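Local coordinates for protein 336aa long hypothetical dTDP-glucose 4,6-dehydratase (Pyrococcus horikoshii, PDB 2HUN) that binds NAD in a Rossmann-fold domain and probably acts as a dTDP-glucose 4,6-dehydratase, removing water from a nucleotide-activated sugar, at residues M4-T9 and P28-I33; S17-Y22 and D222-I227; D77-L82 and P118-V123. All blocks are in the same frame, centred on the assembly; numbering follows the deposited sequence.

Contact 1 (M4-T9 and P28-I33); sequences MKLLVT and PDWEVI
The indole of Trp30 receives Met4 over one face and Leu6 at its edge. CB of Met4 stands over the five-membered ring, 3.9 Å from its centroid and 14° off the normal, a CH-pi contact; farther along the same chain SD rides over the six-membered ring, 4.0 Å from that centroid, as a Met-aromatic contact. With CG anti to the backbone N (chi1 179°) and the chain extended beyond it, Met4 runs alongside the indole and covers both rings with one side chain. Near the ring plane, CD1 of Leu6 meets CZ3 of Trp30 at 3.5 Å. His27 stacks on the indole too, and Leu231 and Leu232 of helix 220-233 touch it.

This aromatic contact sits at the start of the first beta-alpha-beta unit of the Rossmann fold, in which strand 5-9 crosses over through helix 14-26 to the parallel strand 31-36. The two strands are joined by four backbone hydrogen bonds: Met4 O and Leu6 O accept from Glu31 N and Ile33 N, while Leu6 N and Val8 N give to Glu31 O and Ile33 O. The straightest is Leu6 N to Glu31 O, 2.8 Å with 174° at the hydrogen.

Leu6, Val8 and Val32 lie on the face packed by helix 14-26, Leu6 also meeting Leu231; Val8 CG2 and Val32 CG1 come within 4.1 Å. Lys5, Glu31, Leu7 and Ile33 occupy the other face, charged at one end and apolar at the other. There the Lys5 and Glu31 chains run side by side to a long salt bridge, NZ to OE2 3.8 Å, at a solvent-reached margin. Farther along, CD1 of Leu7 crosses to the second strand, 3.8 Å from CG2 of Ile33 and closer still to the Ile33 carbonyl oxygen.

Contact 2 (S17-Y22 and D222-I227); sequences SNFIRY and DHVRAI
Helix-on-helix packing joins residues 17-22 to 222-227 on one side of the central sheet, with helix 14-26 following the glycine-rich turn of the Rossmann fold and helix 220-233 arriving from much later in the chain. The axes cross at -65°, 9.5 Å apart. Val224 carries most of the contact, its two methyls fitting between Phe19 and Tyr22. Its CG1 lies over one face of the Tyr22 ring, 3.3 Å from CD2 of Tyr22, while CG2 rests on the backbone of the other helix, 3.7 Å from Phe19 CA. Phe19 holds its CG anti to the backbone N (chi1 -178°), which carries the ring across the interface and sets CE1 3.6 Å from Ile227 CG2. Both Phe19 and Ile227 also touch Val80 of the sheet beneath.

At Arg225, the Tyr22 ring and the guanidinium stand 76° apart, with CE1 of Tyr22 over the guanidinium centre. Tyr22 OH and Arg225 NH1 approach to 3.3 Å, but the angle is too poor for a hydrogen bond. Apolar packing thus carries the contact between the segments; a hydrogen bond between Tyr22 OH and Glu228 OE1, just past 222-227, adds a polar tie between the same helices, whereas the Arg225 salt bridge to Glu221 stays within helix 220-233.

Contact 3 (D77-L82 and P118-V123); sequences DGVVHL and PEVRFV. With NAD (nicotinamide-adenine-dinucleotide), chain C.
Phe122 reaches across to the neighbouring strand, its ring set obliquely against Val79 and His81. CD1 of the ring lies 3.7 Å from CG1 of Val79, and CE1 lies 3.6 Å from CB of His81, so two adjacent ring carbons span residues i and i+2 of strand 78-81. A chi1 of 176° holds CG anti to the backbone N and swings the ring toward that strand. Beside it, Val79 turns its other methyl, CG2, to CG2 of Val120 at 3.8 Å.

Beneath these side chains the strands run parallel, 9° apart. Arg121 N and Val123 N give to Asp77 O and Val79 O; Val79 N and His81 N give to Arg121 O and Val123 O. The Val79 N to Arg121 O bond is 2.7 Å, and Gly78, without a side chain, brings its CA to 3.1 Å from the same oxygen.

Just past strand 78-81, the carbonyl oxygen of Leu82 accepts a hydrogen bond from the ribose O3D of NAD, 3.1 Å, at the C-terminal end of the parallel strands, where the Rossmann fold binds its cofactor. Leu109 and Ile113 of helix 96-116 cover Phe122, while on the other face Val80 packs on Phe19 of helix 14-26 and Val123 touches Thr176 of strand 172-182.

From the N terminus, contact 1 closes the first short loop, bringing strand 31-36 beside strand 5-9 after the crossover through helix 14-26. That helix carries the first half of contact 2, whose partner 222-227 comes only some 200 residues later, so the two contacts cross. Contact 3 opens after contact 1 has closed and lies nested within the long loop of contact 2. Contacts 1 and 3 belong to one sheet: strands 5-9 and 78-81 are neighbours, linked by probable hydrogen bonds from Lys5 N to Asp77 OD2 and between Thr9 OG1 and His81 ND1. Contact 2 is laid over both, Phe19 touching Val8 and Val80.

Contact 1 (M4-T9 and P28-I33)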
loop_
_atom_site.group_PDB
_atom_site.type_symbol
_atom_site.label_atom_id
_atom_site.label_comp_id
_atom_site.label_asym_id
_atom_site.label_seq_id
_atom_site.Cartn_x
_atom_site.Cartn_y
_atom_site.Cartn_z
ATOM N N MET A 4 31.926 -1.400 -0.625
ATOM C CA MET A 4 30.589 -0.950 -0.278
ATOM C C MET A 4 30.129 -1.670 0.989
ATOM O O MET A 4 30.276 -2.886 1.093
ATOM C CB MET A 4 29.644 -1.252 -1.447
ATOM C CG MET A 4 28.188 -0.870 -1.237
ATOM S SD MET A 4 27.221 -1.080 -2.770
ATOM C CE MET A 4 25.973 0.205 -2.562
ATOM N N LYS A 5 29.611 -0.919 1.960
ATOM C CA LYS A 5 29.107 -1.510 3.202
ATOM C C LYS A 5 27.596 -1.666 3.050
ATOM O O LYS A 5 26.897 -0.694 2.768
ATOM C CB LYS A 5 29.369 -0.604 4.407
ATOM C CG LYS A 5 30.806 -0.159 4.600
ATOM C CD LYS A 5 30.935 0.621 5.904
ATOM C CE LYS A 5 32.080 1.615 5.838
ATOM N NZ LYS A 5 33.349 0.964 5.433
ATOM N N LEU A 6 27.089 -2.876 3.252
ATOM C CA LEU A 6 25.658 -3.112 3.121
ATOM C C LEU A 6 24.987 -3.531 4.410
ATOM O O LEU A 6 25.556 -4.269 5.211
ATOM C CB LEU A 6 25.376 -4.208 2.089
ATOM C CG LEU A 6 25.863 -4.063 0.648
ATOM C CD1 LEU A 6 25.471 -5.321 -0.131
ATOM C CD2 LEU A 6 25.263 -2.820 0.009
ATOM N N LEU A 7 23.766 -3.046 4.596
ATOM C CA LEU A 7 22.953 -3.432 5.734
ATOM C C LEU A 7 21.924 -4.356 5.097
ATOM O O LEU A 7 21.167 -3.926 4.228
ATOM C CB LEU A 7 22.225 -2.235 6.346
ATOM C CG LEU A 7 21.220 -2.654 7.426
ATOM C CD1 LEU A 7 21.977 -3.207 8.642
ATOM C CD2 LEU A 7 20.353 -1.466 7.826
ATOM N N VAL A 8 21.920 -5.624 5.490
ATOM C CA VAL A 8 20.959 -6.579 4.954
ATOM C C VAL A 8 19.972 -6.955 6.052
ATOM O O VAL A 8 20.364 -7.566 7.048
ATOM C CB VAL A 8 21.652 -7.875 4.456
ATOM C CG1 VAL A 8 20.599 -8.889 4.014
ATOM C CG2 VAL A 8 22.613 -7.561 3.298
ATOM N N THR A 9 18.701 -6.581 5.888
ATOM C CA THR A 9 17.693 -6.921 6.895
ATOM C C THR A 9 17.131 -8.301 6.559
ATOM O O THR A 9 17.031 -8.677 5.386
ATOM C CB THR A 9 16.517 -5.895 6.943
ATOM O OG1 THR A 9 15.686 -6.052 5.787
ATOM C CG2 THR A 9 17.052 -4.457 7.001
ATOM N N PRO A 28 35.139 -9.218 -2.615
ATOM C CA PRO A 28 36.185 -9.319 -1.588
ATOM C C PRO A 28 36.272 -8.148 -0.611
ATOM O O PRO A 28 36.565 -8.341 0.566
ATOM C CB PRO A 28 37.467 -9.442 -2.405
ATOM C CG PRO A 28 37.024 -10.037 -3.694
ATOM C CD PRO A 28 35.706 -9.391 -3.965
ATOM N N ASP A 29 36.019 -6.936 -1.097
ATOM C CA ASP A 29 36.116 -5.747 -0.253
ATOM C C ASP A 29 34.824 -5.199 0.330
ATOM O O ASP A 29 34.836 -4.183 1.030
ATOM C CB ASP A 29 36.836 -4.631 -1.010
ATOM C CG ASP A 29 38.320 -4.898 -1.159
ATOM O OD1 ASP A 29 38.982 -5.145 -0.129
ATOM O OD2 ASP A 29 38.827 -4.863 -2.297
ATOM N N TRP A 30 33.710 -5.862 0.055
ATOM C CA TRP A 30 32.432 -5.411 0.586
ATOM C C TRP A 30 32.255 -5.908 2.014
ATOM O O TRP A 30 32.906 -6.864 2.433
ATOM C CB TRP A 30 31.286 -5.929 -0.282
ATOM C CG TRP A 30 31.105 -5.201 -1.577
ATOM C CD1 TRP A 30 32.082 -4.643 -2.357
ATOM C CD2 TRP A 30 29.876 -5.034 -2.295
ATOM N NE1 TRP A 30 31.536 -4.144 -3.517
ATOM C CE2 TRP A 30 30.185 -4.370 -3.504
ATOM C CE3 TRP A 30 28.546 -5.384 -2.033
ATOM C CZ2 TRP A 30 29.207 -4.051 -4.455
ATOM C CZ3 TRP A 30 27.572 -5.067 -2.980
ATOM C CH2 TRP A 30 27.911 -4.406 -4.177
ATOM N N GLU A 31 31.375 -5.250 2.757
ATOM C CA GLU A 31 31.096 -5.627 4.135
ATOM C C GLU A 31 29.593 -5.735 4.353
ATOM O O GLU A 31 28.809 -5.008 3.741
ATOM C CB GLU A 31 31.675 -4.596 5.099
ATOM C CG GLU A 31 33.189 -4.562 5.146
ATOM C CD GLU A 31 33.701 -3.487 6.083
ATOM O OE1 GLU A 31 33.290 -3.481 7.260
ATOM O OE2 GLU A 31 34.510 -2.645 5.640
ATOM N N VAL A 32 29.193 -6.636 5.239
ATOM C CA VAL A 32 27.787 -6.833 5.519
ATOM C C VAL A 32 27.429 -6.814 7.000
ATOM O O VAL A 32 28.105 -7.416 7.833
ATOM C CB VAL A 32 27.300 -8.171 4.939
ATOM C CG1 VAL A 32 25.913 -8.495 5.478
ATOM C CG2 VAL A 32 27.284 -8.105 3.413
ATOM N N ILE A 33 26.362 -6.097 7.316
ATOM C CA ILE A 33 25.842 -6.050 8.664
ATOM C C ILE A 33 24.457 -6.636 8.483
ATOM O O ILE A 33 23.644 -6.087 7.740
ATOM C CB ILE A 33 25.683 -4.627 9.203
ATOM C CG1 ILE A 33 27.051 -3.973 9.390
ATOM C CG2 ILE A 33 24.916 -4.673 10.515
ATOM C CD1 ILE A 33 26.968 -2.515 9.800
#

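Contact 2 (S17-Y22 and D222-I227)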
loop_
_atom_site.group_PDB
_atom_site.type_symbol
_atom_site.label_atom_id
_atom_site.label_comp_id
_atom_site.label_asym_id
_atom_site.label_seq_id
_atom_site.Cartn_x
_atom_site.Cartn_y
_atom_site.Cartn_z
ATOM N N SER A 17 20.090 -15.060 3.564
ATOM C CA SER A 17 21.325 -15.823 3.736
ATOM C C SER A 17 21.989 -16.093 2.400
ATOM O O SER A 17 23.199 -15.943 2.263
ATOM C CB SER A 17 21.046 -17.151 4.441
ATOM O OG SER A 17 20.752 -16.928 5.806
ATOM N N ASN A 18 21.203 -16.515 1.417
ATOM C CA ASN A 18 21.758 -16.769 0.095
ATOM C C ASN A 18 22.390 -15.487 -0.463
ATOM O O ASN A 18 23.454 -15.529 -1.076
ATOM C CB ASN A 18 20.655 -17.262 -0.847
ATOM C CG ASN A 18 20.460 -18.766 -0.776
ATOM O OD1 ASN A 18 21.289 -19.528 -1.260
ATOM N ND2 ASN A 18 19.364 -19.195 -0.167
ATOM N N PHE A 19 21.728 -14.352 -0.245
ATOM C CA PHE A 19 22.231 -13.070 -0.727
ATOM C C PHE A 19 23.576 -12.745 -0.081
ATOM O O PHE A 19 24.556 -12.457 -0.771
ATOM C CB PHE A 19 21.234 -11.949 -0.409
ATOM C CG PHE A 19 21.656 -10.593 -0.922
ATOM C CD1 PHE A 19 21.590 -10.291 -2.283
ATOM C CD2 PHE A 19 22.143 -9.629 -0.046
ATOM C CE1 PHE A 19 22.001 -9.052 -2.759
ATOM C CE2 PHE A 19 22.558 -8.383 -0.513
ATOM C CZ PHE A 19 22.487 -8.095 -1.874
ATOM N N ILE A 20 23.616 -12.796 1.248
ATOM C CA ILE A 20 24.837 -12.503 1.987
ATOM C C ILE A 20 26.027 -13.375 1.567
ATOM O O ILE A 20 27.117 -12.862 1.340
ATOM C CB ILE A 20 24.605 -12.641 3.509
ATOM C CG1 ILE A 20 23.634 -11.547 3.967
ATOM C CG2 ILE A 20 25.941 -12.566 4.255
ATOM C CD1 ILE A 20 23.246 -11.595 5.444
ATOM N N ARG A 21 25.824 -14.685 1.457
ATOM C CA ARG A 21 26.913 -15.576 1.053
ATOM C C ARG A 21 27.406 -15.185 -0.346
ATOM O O ARG A 21 28.612 -15.083 -0.599
ATOM C CB ARG A 21 26.436 -17.034 1.050
ATOM C CG ARG A 21 27.562 -18.060 0.884
ATOM C CD ARG A 21 27.054 -19.482 1.118
ATOM N NE ARG A 21 26.438 -19.649 2.436
ATOM C CZ ARG A 21 27.109 -19.933 3.554
ATOM N NH1 ARG A 21 28.427 -20.089 3.526
ATOM N NH2 ARG A 21 26.459 -20.063 4.705
ATOM N N TYR A 22 26.459 -14.966 -1.252
ATOM C CA TYR A 22 26.780 -14.575 -2.621
ATOM C C TYR A 22 27.569 -13.259 -2.638
ATOM O O TYR A 22 28.640 -13.162 -3.238
ATOM C CB TYR A 22 25.485 -14.404 -3.419
ATOM C CG TYR A 22 25.685 -13.896 -4.824
ATOM C CD1 TYR A 22 25.918 -14.778 -5.875
ATOM C CD2 TYR A 22 25.632 -12.526 -5.104
ATOM C CE1 TYR A 22 26.092 -14.308 -7.183
ATOM C CE2 TYR A 22 25.806 -12.048 -6.401
ATOM C CZ TYR A 22 26.034 -12.945 -7.433
ATOM O OH TYR A 22 26.207 -12.481 -8.716
ATOM N N ASP A 222 19.508 -16.746 -8.757
ATOM C CA ASP A 222 19.116 -15.857 -9.849
ATOM C C ASP A 222 18.388 -14.637 -9.291
ATOM O O ASP A 222 18.517 -13.534 -9.821
ATOM C CB ASP A 222 18.211 -16.580 -10.852
ATOM C CG ASP A 222 18.992 -17.245 -11.966
ATOM O OD1 ASP A 222 20.041 -16.695 -12.369
ATOM O OD2 ASP A 222 18.549 -18.306 -12.453
ATOM N N HIS A 223 17.606 -14.840 -8.235
ATOM C CA HIS A 223 16.904 -13.734 -7.601
ATOM C C HIS A 223 18.004 -12.838 -7.026
ATOM O O HIS A 223 17.998 -11.621 -7.212
ATOM C CB HIS A 223 15.993 -14.239 -6.473
ATOM C CG HIS A 223 15.270 -13.148 -5.733
ATOM N ND1 HIS A 223 14.808 -13.304 -4.441
ATOM C CD2 HIS A 223 14.917 -11.893 -6.108
ATOM C CE1 HIS A 223 14.207 -12.193 -4.052
ATOM N NE2 HIS A 223 14.259 -11.322 -5.046
ATOM N N VAL A 224 18.959 -13.463 -6.345
ATOM C CA VAL A 224 20.085 -12.761 -5.734
ATOM C C VAL A 224 20.845 -11.920 -6.757
ATOM O O VAL A 224 21.180 -10.766 -6.492
ATOM C CB VAL A 224 21.058 -13.768 -5.059
ATOM C CG1 VAL A 224 22.411 -13.125 -4.834
ATOM C CG2 VAL A 224 20.482 -14.222 -3.717
ATOM N N ARG A 225 21.108 -12.499 -7.925
ATOM C CA ARG A 225 21.824 -11.789 -8.979
ATOM C C ARG A 225 21.026 -10.576 -9.438
ATOM O O ARG A 225 21.599 -9.510 -9.713
ATOM C CB ARG A 225 22.106 -12.730 -10.158
ATOM C CG ARG A 225 23.219 -13.744 -9.869
ATOM C CD ARG A 225 23.304 -14.840 -10.930
ATOM N NE ARG A 225 24.333 -15.835 -10.618
ATOM C CZ ARG A 225 25.641 -15.652 -10.792
ATOM N NH1 ARG A 225 26.099 -14.507 -11.286
ATOM N NH2 ARG A 225 26.500 -16.610 -10.459
ATOM N N ALA A 226 19.704 -10.736 -9.512
ATOM C CA ALA A 226 18.826 -9.644 -9.909
ATOM C C ALA A 226 18.886 -8.522 -8.870
ATOM O O ALA A 226 19.003 -7.354 -9.226
ATOM C CB ALA A 226 17.388 -10.147 -10.054
ATOM N N ILE A 227 18.796 -8.871 -7.589
ATOM C CA ILE A 227 18.856 -7.865 -6.532
ATOM C C ILE A 227 20.173 -7.088 -6.627
ATOM O O ILE A 227 20.191 -5.858 -6.523
ATOM C CB ILE A 227 18.742 -8.513 -5.125
ATOM C CG1 ILE A 227 17.352 -9.137 -4.952
ATOM C CG2 ILE A 227 19.011 -7.464 -4.040
ATOM C CD1 ILE A 227 17.102 -9.800 -3.596
#

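Contact 3 (D77-L82 and P118-V123)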
loop_
_atom_site.group_PDB
_atom_site.type_symbol
_atom_site.label_atom_id
_atom_site.label_comp_id
_atom_site.label_asym_id
_atom_site.label_seq_id
_atom_site.Cartn_x
_atom_site.Cartn_y
_atom_site.Cartn_z
ATOM N N ASP A 77 26.572 1.987 2.989
ATOM C CA ASP A 77 26.472 2.591 1.663
ATOM C C ASP A 77 25.211 2.113 0.958
ATOM O O ASP A 77 24.705 2.776 0.050
ATOM C CB ASP A 77 27.673 2.202 0.807
ATOM C CG ASP A 77 28.983 2.605 1.434
ATOM O OD1 ASP A 77 29.214 3.819 1.589
ATOM O OD2 ASP A 77 29.774 1.710 1.777
ATOM N N GLY A 78 24.721 0.951 1.373
ATOM C CA GLY A 78 23.527 0.393 0.765
ATOM C C GLY A 78 22.703 -0.402 1.759
ATOM O O GLY A 78 23.228 -0.890 2.763
ATOM N N VAL A 79 21.408 -0.521 1.478
ATOM C CA VAL A 79 20.490 -1.250 2.335
ATOM C C VAL A 79 19.622 -2.178 1.490
ATOM O O VAL A 79 18.918 -1.723 0.592
ATOM C CB VAL A 79 19.564 -0.292 3.108
ATOM C CG1 VAL A 79 18.568 -1.090 3.936
ATOM C CG2 VAL A 79 20.388 0.626 4.011
ATOM N N VAL A 80 19.690 -3.476 1.772
ATOM C CA VAL A 80 18.888 -4.465 1.058
ATOM C C VAL A 80 17.896 -4.991 2.090
ATOM O O VAL A 80 18.271 -5.720 3.007
ATOM C CB VAL A 80 19.766 -5.605 0.515
ATOM C CG1 VAL A 80 18.897 -6.668 -0.145
ATOM C CG2 VAL A 80 20.767 -5.045 -0.500
ATOM N N HIS A 81 16.630 -4.606 1.928
ATOM C CA HIS A 81 15.510 -4.894 2.852
ATOM C C HIS A 81 14.767 -6.230 2.577
ATOM O O HIS A 81 13.806 -6.291 1.820
ATOM C CB HIS A 81 14.524 -3.726 2.779
ATOM C CG HIS A 81 13.532 -3.831 3.908
ATOM N ND1 HIS A 81 13.873 -4.195 5.170
ATOM C CD2 HIS A 81 12.157 -3.575 3.877
ATOM C CE1 HIS A 81 12.730 -4.155 5.880
ATOM N NE2 HIS A 81 11.686 -3.787 5.133
ATOM N N LEU A 82 15.147 -7.322 3.234
ATOM C CA LEU A 82 14.459 -8.596 3.055
ATOM C C LEU A 82 13.563 -8.958 4.236
ATOM O O LEU A 82 12.677 -9.801 4.108
ATOM C CB LEU A 82 15.478 -9.711 2.827
ATOM C CG LEU A 82 16.242 -9.588 1.509
ATOM C CD1 LEU A 82 17.733 -9.785 1.746
ATOM C CD2 LEU A 82 15.709 -10.600 0.521
ATOM N N PRO A 118 20.048 10.143 3.631
ATOM C CA PRO A 118 19.244 10.111 2.406
ATOM C C PRO A 118 19.960 9.687 1.124
ATOM O O PRO A 118 19.310 9.416 0.117
ATOM C CB PRO A 118 18.684 11.532 2.325
ATOM C CG PRO A 118 19.743 12.354 2.990
ATOM C CD PRO A 118 20.100 11.507 4.188
ATOM N N GLU A 119 21.285 9.609 1.154
ATOM C CA GLU A 119 22.026 9.217 -0.039
ATOM C C GLU A 119 22.293 7.714 -0.121
ATOM O O GLU A 119 22.809 7.223 -1.128
ATOM C CB GLU A 119 23.347 9.983 -0.103
ATOM C CG GLU A 119 23.170 11.469 0.148
ATOM C CD GLU A 119 24.431 12.264 -0.104
ATOM O OE1 GLU A 119 25.523 11.782 0.268
ATOM O OE2 GLU A 119 24.329 13.380 -0.661
ATOM N N VAL A 120 21.933 6.985 0.931
ATOM C CA VAL A 120 22.147 5.539 0.953
ATOM C C VAL A 120 21.336 4.864 -0.158
ATOM O O VAL A 120 20.215 5.275 -0.450
ATOM C CB VAL A 120 21.737 4.933 2.325
ATOM C CG1 VAL A 120 20.225 4.890 2.454
ATOM C CG2 VAL A 120 22.336 3.545 2.487
ATOM N N ARG A 121 21.911 3.844 -0.786
ATOM C CA ARG A 121 21.217 3.119 -1.848
ATOM C C ARG A 121 20.308 2.091 -1.181
ATOM O O ARG A 121 20.783 1.203 -0.479
ATOM C CB ARG A 121 22.227 2.429 -2.766
ATOM C CG ARG A 121 21.609 1.528 -3.837
ATOM C CD ARG A 121 20.612 2.268 -4.718
ATOM N NE ARG A 121 20.041 1.378 -5.726
ATOM C CZ ARG A 121 18.864 1.564 -6.313
ATOM N NH1 ARG A 121 18.121 2.614 -5.996
ATOM N NH2 ARG A 121 18.430 0.698 -7.222
ATOM N N PHE A 122 19.005 2.210 -1.412
ATOM C CA PHE A 122 18.021 1.326 -0.794
ATOM C C PHE A 122 17.238 0.439 -1.764
ATOM O O PHE A 122 16.677 0.922 -2.741
ATOM C CB PHE A 122 17.052 2.193 0.016
ATOM C CG PHE A 122 15.915 1.439 0.642
ATOM C CD1 PHE A 122 16.145 0.419 1.561
ATOM C CD2 PHE A 122 14.608 1.800 0.362
ATOM C CE1 PHE A 122 15.076 -0.224 2.194
ATOM C CE2 PHE A 122 13.541 1.172 0.983
ATOM C CZ PHE A 122 13.772 0.156 1.904
ATOM N N VAL A 123 17.217 -0.862 -1.489
ATOM C CA VAL A 123 16.467 -1.808 -2.304
ATOM C C VAL A 123 15.431 -2.479 -1.407
ATOM O O VAL A 123 15.781 -3.145 -0.436
ATOM C CB VAL A 123 17.370 -2.896 -2.921
ATOM C CG1 VAL A 123 16.504 -3.977 -3.560
ATOM C CG2 VAL A 123 18.297 -2.278 -3.969
HETATM P PA NAD C . 12.056 -15.983 5.650
HETATM O O1A NAD C . 10.796 -16.146 6.392
HETATM O O2A NAD C . 12.898 -17.179 5.362
HETATM O O5B NAD C . 12.965 -14.956 6.481
HETATM C C5B NAD C . 12.522 -13.651 6.882
HETATM C C4B NAD C . 13.671 -13.120 7.750
HETATM O O4B NAD C . 13.387 -11.777 8.188
HETATM C C3B NAD C . 13.852 -13.983 9.032
HETATM O O3B NAD C . 15.244 -14.272 9.246
HETATM C C2B NAD C . 13.185 -13.126 10.124
HETATM O O2B NAD C . 13.648 -13.326 11.460
HETATM C C1B NAD C . 13.433 -11.707 9.610
HETATM N N9A NAD C . 12.436 -10.715 10.070
HETATM C C8A NAD C . 11.096 -10.763 9.963
HETATM N N7A NAD C . 10.570 -9.666 10.506
HETATM C C5A NAD C . 11.560 -8.906 10.964
HETATM C C6A NAD C . 11.638 -7.652 11.630
HETATM N N6A NAD C . 10.572 -6.932 11.953
HETATM N N1A NAD C . 12.929 -7.174 11.958
HETATM C C2A NAD C . 14.070 -7.923 11.633
HETATM N N3A NAD C . 13.995 -9.105 11.007
HETATM C C4A NAD C . 12.764 -9.577 10.683
HETATM O O3 NAD C . 11.590 -15.462 4.223
HETATM P PN NAD C . 12.289 -15.107 2.847
HETATM O O1N NAD C . 11.606 -16.041 1.905
HETATM O O2N NAD C . 13.758 -15.253 2.912
HETATM O O5D NAD C . 11.748 -13.629 2.479
HETATM C C5D NAD C . 12.594 -12.504 2.228
HETATM C C4D NAD C . 11.772 -11.414 1.492
HETATM O O4D NAD C . 11.483 -11.817 0.143
HETATM C C3D NAD C . 10.442 -11.106 2.191
HETATM O O3D NAD C . 10.256 -9.666 2.205
HETATM C C2D NAD C . 9.391 -11.821 1.296
HETATM O O2D NAD C . 8.140 -11.130 1.361
HETATM C C1D NAD C . 10.059 -11.760 -0.069
HETATM N N1N NAD C . 9.673 -12.838 -1.003
HETATM C C2N NAD C . 10.026 -14.211 -0.784
HETATM C C3N NAD C . 9.630 -15.173 -1.730
HETATM C C7N NAD C . 9.986 -16.669 -1.564
HETATM O O7N NAD C . 9.768 -17.439 -2.508
HETATM N N7N NAD C . 10.529 -17.092 -0.429
HETATM C C4N NAD C . 8.892 -14.785 -2.877
HETATM C C5N NAD C . 8.551 -13.431 -3.073
HETATM C C6N NAD C . 8.936 -12.447 -2.147
#